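Local atomic coordinates of cutm, flavoprotein of carbon monoxide dehydrogenase (Hydrogenophaga pseudoflava, PDB entry 1FFV), a protein that binds FAD as the flavoprotein subunit of carbon monoxide dehydrogenase, where it probably passes on electrons released by the oxidation of carbon monoxide. Residues C[7-12]-C[50-55]; C[192-197]-C[215-220]. All blocks are in the same frame, centred on the assembly; numbering follows the deposited sequence.

The two contacts lie near opposite ends of the extended FAD and serve different parts of the cofactor. Contact 1 joins strand 7-9, outermost within this chain, to strand 50-53 in a small parallel sheet and comes to the adenine through Ile54. Contact 2 closes the open end of the hairpin formed by strands 196-205 and 208-217 and brings Trp193 and Asp192 to the isoalloxazine. Their centres are 31 Å apart and their nearest atoms about 18 Å, so they do not touch. Contact 1 belongs to the FAD-binding domain and contact 2 to the C-terminal domain of CO dehydrogenase flavoproteins, and the cofactor spans the gap between them.

Contact 1 of 2, residues C[7-12]-C[50-55]; sequences EYHAPK and HLIDIN. With FAD (flavin-adenine dinucleotide), chain J.
His50 meets His9 rim to rim in a nearly straight hydrogen bond of 2.8 Å between His50 ND1 and His9 NE2, with the two imidazole planes 26° apart. Glu7, His9 and His50 stand on the same face of the sheet, and with CG beside the backbone N and anti to the carbonyl carbon in both histidines (chi1 -67° in His50) the two rims can meet edge to edge; Leu24 of helix 14-24 packs on both. Glu7 runs alongside His50, its OE1 3.2 Å from His50 CE1 at the ring edge. Leu51 supplies the parallel-strand ladder: its N donates to Glu7 O (2.9 Å) and its O accepts from His9 N. Ile52 returns to the histidine face and lays CG2 against Pro11 CG at 3.7 Å, the two side chains crossing at about a right angle. Asp53 continues the ladder from its N to His9 O, and a water joins Asp53 O to Pro11 O. Its side chain takes the phenol of Tyr8: Tyr8 OH donates to Asp53 OD2 at 2.6 Å, on the anti side and somewhat out of the plane of a carboxylate turned 73° from the ring. Ile54 CD1 then lies 3.7 Å from FAD N6A, and Asn55 N closes an Asx turn by donating to Asp53 OD1. The buried Asp53 carboxylate thus has three hydrogen-bonding partners, Tyr8 OH, Asn55 N and a polar side chain of another protein chain, which would be likely to stabilise its negative charge and fix its rotation where the chain leads on to Ile54 at the adenine.

Contact 2 of 2, residues C[192-197]-C[215-220]; sequences DWATAG and ALTNVA. With FAD (flavin-adenine dinucleotide), chain J.
Gly197 and Thr217 form an antiparallel hydrogen-bonded pair at the open end of the hairpin of strands 196-205 and 208-217. Thr217 N reaches Gly197 O at 2.8 Å, from well above the carbonyl plane, and Gly197 N returns a more bent bond to Thr217 O. The two backbones run close here, with CA atoms 4.6 Å apart. Past the ladder, a side chain takes over: Asn218 ND2 donates to Ala194 O at 2.8 Å, with an N-H...O angle of 177° and the oxygen within 2° of the amide plane. A water near this amide lies within hydrogen-bonding distance of Thr195 O and Asn218 O. Thr217 OG1 finds its partner in Tyr183 OH.

Apolar contact between the segments is slight: Ala196 CB meets Val219 CG1 at 4.0 Å, beneath helix 264-285, which covers both residues.

The aromatic contact is with the cofactor. Trp193 has CG beside the backbone N (chi1 -74°), and one face of its indole lies over the isoalloxazine, with flavin N5 displaced toward the indole rim, CZ2 3.3 Å from FAD C9A and NE1 3.5 Å from FAD C10. Were Trp193 an alanine, the flavin would be likely to lose the aromatic cover on this face and be freer to shift. Asp192 O lies 3.2 Å from FAD O4, two acceptors side by side; Lys185 NZ, hydrogen-bonded to FAD, also bonds weakly to Asp192 O. The Asp192 carboxylate forms salt bridges with Arg188 and Arg261. These bridges and the straight amide bond to Ala194 O fix the chain just before and just after Trp193, so the indole is probably held against the flavin.

Contact 1 of 2, residues C[7-12]-C[50-55]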
loop_
_atom_site.group_PDB
_atom_site.type_symbol
_atom_site.label_atom_id
_atom_site.label_comp_id
_atom_site.label_asym_id
_atom_site.label_seq_id
_atom_site.Cartn_x
_atom_site.Cartn_y
_atom_site.Cartn_z
ATOM N N GLU C 7 -30.593 21.455 13.034
ATOM C CA GLU C 7 -31.670 20.484 12.866
ATOM C C GLU C 7 -32.276 20.693 11.479
ATOM O O GLU C 7 -32.359 21.821 10.990
ATOM C CB GLU C 7 -32.743 20.646 13.946
ATOM C CG GLU C 7 -32.584 19.723 15.165
ATOM C CD GLU C 7 -33.911 19.061 15.581
ATOM O OE1 GLU C 7 -34.843 19.784 16.026
ATOM O OE2 GLU C 7 -34.028 17.814 15.444
ATOM N N TYR C 8 -32.695 19.606 10.843
ATOM C CA TYR C 8 -33.258 19.675 9.499
ATOM C C TYR C 8 -34.745 19.329 9.464
ATOM O O TYR C 8 -35.196 18.396 10.136
ATOM C CB TYR C 8 -32.461 18.750 8.576
ATOM C CG TYR C 8 -32.952 18.650 7.147
ATOM C CD1 TYR C 8 -32.590 19.596 6.187
ATOM C CD2 TYR C 8 -33.736 17.574 6.742
ATOM C CE1 TYR C 8 -32.996 19.465 4.861
ATOM C CE2 TYR C 8 -34.146 17.432 5.425
ATOM C CZ TYR C 8 -33.773 18.375 4.492
ATOM O OH TYR C 8 -34.178 18.211 3.189
ATOM N N HIS C 9 -35.501 20.095 8.678
ATOM C CA HIS C 9 -36.940 19.891 8.527
ATOM C C HIS C 9 -37.289 19.971 7.039
ATOM O O HIS C 9 -36.770 20.833 6.328
ATOM C CB HIS C 9 -37.726 20.979 9.273
ATOM C CG HIS C 9 -37.302 21.177 10.699
ATOM N ND1 HIS C 9 -37.888 20.506 11.753
ATOM C CD2 HIS C 9 -36.369 21.994 11.245
ATOM C CE1 HIS C 9 -37.336 20.904 12.886
ATOM N NE2 HIS C 9 -36.412 21.807 12.606
ATOM N N ALA C 10 -38.171 19.088 6.576
ATOM C CA ALA C 10 -38.583 19.088 5.173
ATOM C C ALA C 10 -40.102 18.971 5.015
ATOM O O ALA C 10 -40.623 17.935 4.610
ATOM C CB ALA C 10 -37.873 17.972 4.405
ATOM N N PRO C 11 -40.835 20.043 5.350
ATOM C CA PRO C 11 -42.298 20.058 5.239
ATOM C C PRO C 11 -42.768 19.884 3.787
ATOM O O PRO C 11 -42.041 20.204 2.852
ATOM C CB PRO C 11 -42.661 21.429 5.809
ATOM C CG PRO C 11 -41.466 22.264 5.470
ATOM C CD PRO C 11 -40.337 21.339 5.837
ATOM N N LYS C 12 -43.971 19.350 3.604
ATOM C CA LYS C 12 -44.495 19.120 2.260
ATOM C C LYS C 12 -45.556 20.122 1.817
ATOM O O LYS C 12 -46.156 19.989 0.746
ATOM C CB LYS C 12 -45.013 17.686 2.137
ATOM C CG LYS C 12 -43.918 16.644 2.336
ATOM C CD LYS C 12 -44.416 15.242 2.027
ATOM C CE LYS C 12 -43.318 14.211 2.237
ATOM N NZ LYS C 12 -42.129 14.468 1.364
ATOM N N HIS C 50 -31.835 25.789 12.979
ATOM C CA HIS C 50 -32.817 25.002 12.244
ATOM C C HIS C 50 -32.923 25.437 10.786
ATOM O O HIS C 50 -32.993 26.631 10.488
ATOM C CB HIS C 50 -34.207 25.142 12.883
ATOM C CG HIS C 50 -34.320 24.527 14.240
ATOM N ND1 HIS C 50 -34.780 23.242 14.437
ATOM C CD2 HIS C 50 -34.044 25.022 15.471
ATOM C CE1 HIS C 50 -34.782 22.972 15.731
ATOM N NE2 HIS C 50 -34.340 24.035 16.380
ATOM N N LEU C 51 -32.920 24.464 9.881
ATOM C CA LEU C 51 -33.071 24.754 8.462
ATOM C C LEU C 51 -34.353 24.098 7.984
ATOM O O LEU C 51 -34.554 22.893 8.159
ATOM C CB LEU C 51 -31.885 24.242 7.640
ATOM C CG LEU C 51 -30.590 25.051 7.715
ATOM C CD1 LEU C 51 -29.608 24.538 6.670
ATOM C CD2 LEU C 51 -30.893 26.525 7.483
ATOM N N ILE C 52 -35.251 24.913 7.445
ATOM C CA ILE C 52 -36.515 24.407 6.940
ATOM C C ILE C 52 -36.421 24.336 5.429
ATOM O O ILE C 52 -36.502 25.352 4.738
ATOM C CB ILE C 52 -37.692 25.308 7.346
ATOM C CG1 ILE C 52 -37.766 25.402 8.866
ATOM C CG2 ILE C 52 -39.003 24.760 6.775
ATOM C CD1 ILE C 52 -38.619 26.539 9.337
ATOM N N ASP C 53 -36.225 23.123 4.935
ATOM C CA ASP C 53 -36.106 22.871 3.507
ATOM C C ASP C 53 -37.474 22.954 2.830
ATOM O O ASP C 53 -38.399 22.204 3.161
ATOM C CB ASP C 53 -35.481 21.486 3.289
ATOM C CG ASP C 53 -35.045 21.243 1.853
ATOM O OD1 ASP C 53 -35.470 21.974 0.931
ATOM O OD2 ASP C 53 -34.262 20.298 1.649
ATOM N N ILE C 54 -37.597 23.874 1.880
ATOM C CA ILE C 54 -38.845 24.035 1.150
ATOM C C ILE C 54 -38.782 23.476 -0.282
ATOM O O ILE C 54 -39.618 23.821 -1.113
ATOM C CB ILE C 54 -39.310 25.514 1.144
ATOM C CG1 ILE C 54 -38.206 26.423 0.590
ATOM C CG2 ILE C 54 -39.700 25.942 2.556
ATOM C CD1 ILE C 54 -38.595 27.883 0.483
ATOM N N ASN C 55 -37.826 22.580 -0.547
ATOM C CA ASN C 55 -37.661 21.955 -1.873
ATOM C C ASN C 55 -38.628 20.814 -2.171
ATOM O O ASN C 55 -38.666 20.321 -3.300
ATOM C CB ASN C 55 -36.240 21.398 -2.067
ATOM C CG ASN C 55 -35.231 22.461 -2.430
ATOM O OD1 ASN C 55 -34.539 22.976 -1.549
ATOM N ND2 ASN C 55 -35.121 22.781 -3.716
HETATM P PA FAD J . -30.998 30.256 -0.494
HETATM O O1A FAD J . -31.787 29.362 0.370
HETATM O O2A FAD J . -29.658 30.074 -0.592
HETATM O O5B FAD J . -31.255 31.598 0.108
HETATM C C5B FAD J . -32.577 32.069 0.271
HETATM C C4B FAD J . -32.544 33.206 1.284
HETATM O O4B FAD J . -33.884 33.778 1.186
HETATM C C3B FAD J . -32.506 32.812 2.736
HETATM O O3B FAD J . -32.354 33.844 3.643
HETATM C C2B FAD J . -33.796 32.024 2.801
HETATM O O2B FAD J . -34.144 31.760 4.118
HETATM C C1B FAD J . -34.740 32.954 2.104
HETATM N N9A FAD J . -35.690 32.352 1.186
HETATM C C8A FAD J . -35.424 31.504 0.141
HETATM N N7A FAD J . -36.521 31.133 -0.514
HETATM C C5A FAD J . -37.546 31.765 0.142
HETATM C C6A FAD J . -38.983 31.777 -0.092
HETATM N N6A FAD J . -39.581 31.114 -1.045
HETATM N N1A FAD J . -39.689 32.542 0.788
HETATM C C2A FAD J . -39.111 33.246 1.787
HETATM N N3A FAD J . -37.811 33.299 2.072
HETATM C C4A FAD J . -37.062 32.546 1.215
HETATM N N1 FAD J . -27.029 35.571 -7.996
HETATM C C2 FAD J . -27.232 36.542 -8.873
HETATM O O2 FAD J . -28.247 37.157 -8.889
HETATM N N3 FAD J . -26.267 36.913 -9.840
HETATM C C4 FAD J . -25.057 36.279 -9.920
HETATM O O4 FAD J . -24.256 36.622 -10.765
HETATM C C4X FAD J . -24.813 35.213 -8.961
HETATM N N5 FAD J . -23.649 34.559 -8.989
HETATM C C5X FAD J . -23.468 33.570 -8.075
HETATM C C6 FAD J . -22.246 32.897 -8.115
HETATM C C7 FAD J . -21.962 31.892 -7.247
HETATM C C7M FAD J . -20.629 31.186 -7.314
HETATM C C8 FAD J . -22.930 31.494 -6.259
HETATM C C8M FAD J . -22.638 30.382 -5.280
HETATM C C9 FAD J . -24.166 32.156 -6.206
HETATM C C9A FAD J . -24.434 33.181 -7.103
HETATM N N10 FAD J . -25.666 33.897 -7.101
HETATM C C10 FAD J . -25.863 34.884 -7.996
HETATM C "C1'" FAD J . -26.730 33.510 -6.117
HETATM C "C2'" FAD J . -27.975 32.564 -6.454
HETATM O "O2'" FAD J . -28.140 33.378 -7.584
HETATM C "C3'" FAD J . -28.353 32.856 -5.014
HETATM O "O3'" FAD J . -28.278 31.447 -5.331
HETATM C "C4'" FAD J . -29.696 32.432 -4.462
HETATM O "O4'" FAD J . -29.390 33.845 -4.224
HETATM C "C5'" FAD J . -30.178 32.565 -3.012
HETATM O "O5'" FAD J . -31.266 31.706 -3.833
HETATM P P FAD J . -31.455 30.269 -3.342
HETATM O O1P FAD J . -32.636 29.742 -4.189
HETATM O O2P FAD J . -30.320 29.484 -3.450
HETATM O O3P FAD J . -31.754 30.329 -1.901
HETATM O O HOH W 1 -39.709 20.731 1.434
#

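Contact 2 of 2, residues C[192-197]-C[215-220]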
loop_
_atom_site.group_PDB
_atom_site.type_symbol
_atom_site.label_atom_id
_atom_site.label_comp_id
_atom_site.label_asym_id
_atom_site.label_seq_id
_atom_site.Cartn_x
_atom_site.Cartn_y
_atom_site.Cartn_z
ATOM N N ASP C 192 -19.969 35.939 -12.029
ATOM C CA ASP C 192 -19.645 36.845 -10.932
ATOM C C ASP C 192 -20.773 37.854 -10.800
ATOM O O ASP C 192 -21.585 38.014 -11.713
ATOM C CB ASP C 192 -18.325 37.572 -11.223
ATOM C CG ASP C 192 -17.805 38.387 -10.032
ATOM O OD1 ASP C 192 -18.225 38.160 -8.879
ATOM O OD2 ASP C 192 -16.937 39.254 -10.254
ATOM N N TRP C 193 -20.844 38.512 -9.649
ATOM C CA TRP C 193 -21.864 39.523 -9.426
ATOM C C TRP C 193 -21.490 40.775 -10.202
ATOM O O TRP C 193 -20.318 41.041 -10.452
ATOM C CB TRP C 193 -22.015 39.814 -7.935
ATOM C CG TRP C 193 -22.734 38.712 -7.207
ATOM C CD1 TRP C 193 -24.075 38.643 -6.939
ATOM C CD2 TRP C 193 -22.155 37.529 -6.647
ATOM N NE1 TRP C 193 -24.364 37.496 -6.242
ATOM C CE2 TRP C 193 -23.204 36.794 -6.047
ATOM C CE3 TRP C 193 -20.853 37.018 -6.593
ATOM C CZ2 TRP C 193 -22.988 35.573 -5.393
ATOM C CZ3 TRP C 193 -20.638 35.807 -5.950
ATOM C CH2 TRP C 193 -21.705 35.096 -5.355
ATOM N N ALA C 194 -22.498 41.517 -10.624
ATOM C CA ALA C 194 -22.270 42.722 -11.397
ATOM C C ALA C 194 -21.510 43.802 -10.644
ATOM O O ALA C 194 -21.639 43.932 -9.421
ATOM C CB ALA C 194 -23.599 43.284 -11.871
ATOM N N THR C 195 -20.667 44.525 -11.376
ATOM C CA THR C 195 -19.953 45.663 -10.816
ATOM C C THR C 195 -21.021 46.770 -10.852
ATOM O O THR C 195 -21.077 47.646 -9.993
ATOM C CB THR C 195 -18.759 46.078 -11.705
ATOM O OG1 THR C 195 -17.782 45.030 -11.716
ATOM C CG2 THR C 195 -18.121 47.352 -11.178
ATOM N N ALA C 196 -21.874 46.693 -11.870
ATOM C CA ALA C 196 -22.977 47.610 -12.084
ATOM C C ALA C 196 -23.879 46.974 -13.140
ATOM O O ALA C 196 -23.402 46.280 -14.033
ATOM C CB ALA C 196 -22.468 48.957 -12.560
ATOM N N GLY C 197 -25.184 47.159 -13.004
ATOM C CA GLY C 197 -26.102 46.599 -13.976
ATOM C C GLY C 197 -27.351 47.449 -14.094
ATOM O O GLY C 197 -27.677 48.218 -13.182
ATOM N N ALA C 215 -34.196 50.168 -13.703
ATOM C CA ALA C 215 -33.740 49.673 -12.407
ATOM C C ALA C 215 -32.229 49.412 -12.418
ATOM O O ALA C 215 -31.666 48.972 -13.428
ATOM C CB ALA C 215 -34.514 48.426 -12.005
ATOM N N LEU C 216 -31.591 49.646 -11.268
ATOM C CA LEU C 216 -30.145 49.526 -11.128
ATOM C C LEU C 216 -29.641 48.447 -10.167
ATOM O O LEU C 216 -30.073 48.385 -9.010
ATOM C CB LEU C 216 -29.592 50.882 -10.685
ATOM C CG LEU C 216 -30.093 52.123 -11.430
ATOM C CD1 LEU C 216 -29.497 53.374 -10.816
ATOM C CD2 LEU C 216 -29.737 52.020 -12.905
ATOM N N THR C 217 -28.666 47.660 -10.633
ATOM C CA THR C 217 -28.069 46.580 -9.848
ATOM C C THR C 217 -26.695 46.905 -9.260
ATOM O O THR C 217 -25.813 47.404 -9.952
ATOM C CB THR C 217 -27.909 45.288 -10.689
ATOM O OG1 THR C 217 -29.189 44.846 -11.149
ATOM C CG2 THR C 217 -27.250 44.165 -9.864
ATOM N N ASN C 218 -26.532 46.568 -7.984
ATOM C CA ASN C 218 -25.298 46.736 -7.218
ATOM C C ASN C 218 -24.650 48.119 -7.140
ATOM O O ASN C 218 -23.423 48.230 -7.046
ATOM C CB ASN C 218 -24.258 45.698 -7.663
ATOM C CG ASN C 218 -23.444 45.148 -6.493
ATOM O OD1 ASN C 218 -23.782 45.404 -5.336
ATOM N ND2 ASN C 218 -22.388 44.394 -6.786
ATOM N N VAL C 219 -25.467 49.169 -7.117
ATOM C CA VAL C 219 -24.939 50.531 -7.041
ATOM C C VAL C 219 -25.501 51.324 -5.861
ATOM O O VAL C 219 -25.419 52.549 -5.824
ATOM C CB VAL C 219 -25.149 51.292 -8.374
ATOM C CG1 VAL C 219 -24.292 50.672 -9.458
ATOM C CG2 VAL C 219 -26.600 51.269 -8.781
ATOM N N ALA C 220 -26.028 50.592 -4.884
ATOM C CA ALA C 220 -26.609 51.154 -3.660
ATOM C C ALA C 220 -26.857 49.975 -2.718
ATOM O O ALA C 220 -26.680 48.823 -3.114
ATOM C CB ALA C 220 -27.914 51.866 -3.967
HETATM P PA FAD J . -30.998 30.256 -0.494
HETATM O O1A FAD J . -31.787 29.362 0.370
HETATM O O2A FAD J . -29.658 30.074 -0.592
HETATM O O5B FAD J . -31.255 31.598 0.108
HETATM C C5B FAD J . -32.577 32.069 0.271
HETATM C C4B FAD J . -32.544 33.206 1.284
HETATM O O4B FAD J . -33.884 33.778 1.186
HETATM C C3B FAD J . -32.506 32.812 2.736
HETATM O O3B FAD J . -32.354 33.844 3.643
HETATM C C2B FAD J . -33.796 32.024 2.801
HETATM O O2B FAD J . -34.144 31.760 4.118
HETATM C C1B FAD J . -34.740 32.954 2.104
HETATM N N9A FAD J . -35.690 32.352 1.186
HETATM C C8A FAD J . -35.424 31.504 0.141
HETATM N N7A FAD J . -36.521 31.133 -0.514
HETATM C C5A FAD J . -37.546 31.765 0.142
HETATM C C6A FAD J . -38.983 31.777 -0.092
HETATM N N6A FAD J . -39.581 31.114 -1.045
HETATM N N1A FAD J . -39.689 32.542 0.788
HETATM C C2A FAD J . -39.111 33.246 1.787
HETATM N N3A FAD J . -37.811 33.299 2.072
HETATM C C4A FAD J . -37.062 32.546 1.215
HETATM N N1 FAD J . -27.029 35.571 -7.996
HETATM C C2 FAD J . -27.232 36.542 -8.873
HETATM O O2 FAD J . -28.247 37.157 -8.889
HETATM N N3 FAD J . -26.267 36.913 -9.840
HETATM C C4 FAD J . -25.057 36.279 -9.920
HETATM O O4 FAD J . -24.256 36.622 -10.765
HETATM C C4X FAD J . -24.813 35.213 -8.961
HETATM N N5 FAD J . -23.649 34.559 -8.989
HETATM C C5X FAD J . -23.468 33.570 -8.075
HETATM C C6 FAD J . -22.246 32.897 -8.115
HETATM C C7 FAD J . -21.962 31.892 -7.247
HETATM C C7M FAD J . -20.629 31.186 -7.314
HETATM C C8 FAD J . -22.930 31.494 -6.259
HETATM C C8M FAD J . -22.638 30.382 -5.280
HETATM C C9 FAD J . -24.166 32.156 -6.206
HETATM C C9A FAD J . -24.434 33.181 -7.103
HETATM N N10 FAD J . -25.666 33.897 -7.101
HETATM C C10 FAD J . -25.863 34.884 -7.996
HETATM C "C1'" FAD J . -26.730 33.510 -6.117
HETATM C "C2'" FAD J . -27.975 32.564 -6.454
HETATM O "O2'" FAD J . -28.140 33.378 -7.584
HETATM C "C3'" FAD J . -28.353 32.856 -5.014
HETATM O "O3'" FAD J . -28.278 31.447 -5.331
HETATM C "C4'" FAD J . -29.696 32.432 -4.462
HETATM O "O4'" FAD J . -29.390 33.845 -4.224
HETATM C "C5'" FAD J . -30.178 32.565 -3.012
HETATM O "O5'" FAD J . -31.266 31.706 -3.833
HETATM P P FAD J . -31.455 30.269 -3.342
HETATM O O1P FAD J . -32.636 29.742 -4.189
HETATM O O2P FAD J . -30.320 29.484 -3.450
HETATM O O3P FAD J . -31.754 30.329 -1.901
HETATM O O HOH W 2 -20.783 46.674 -7.422
#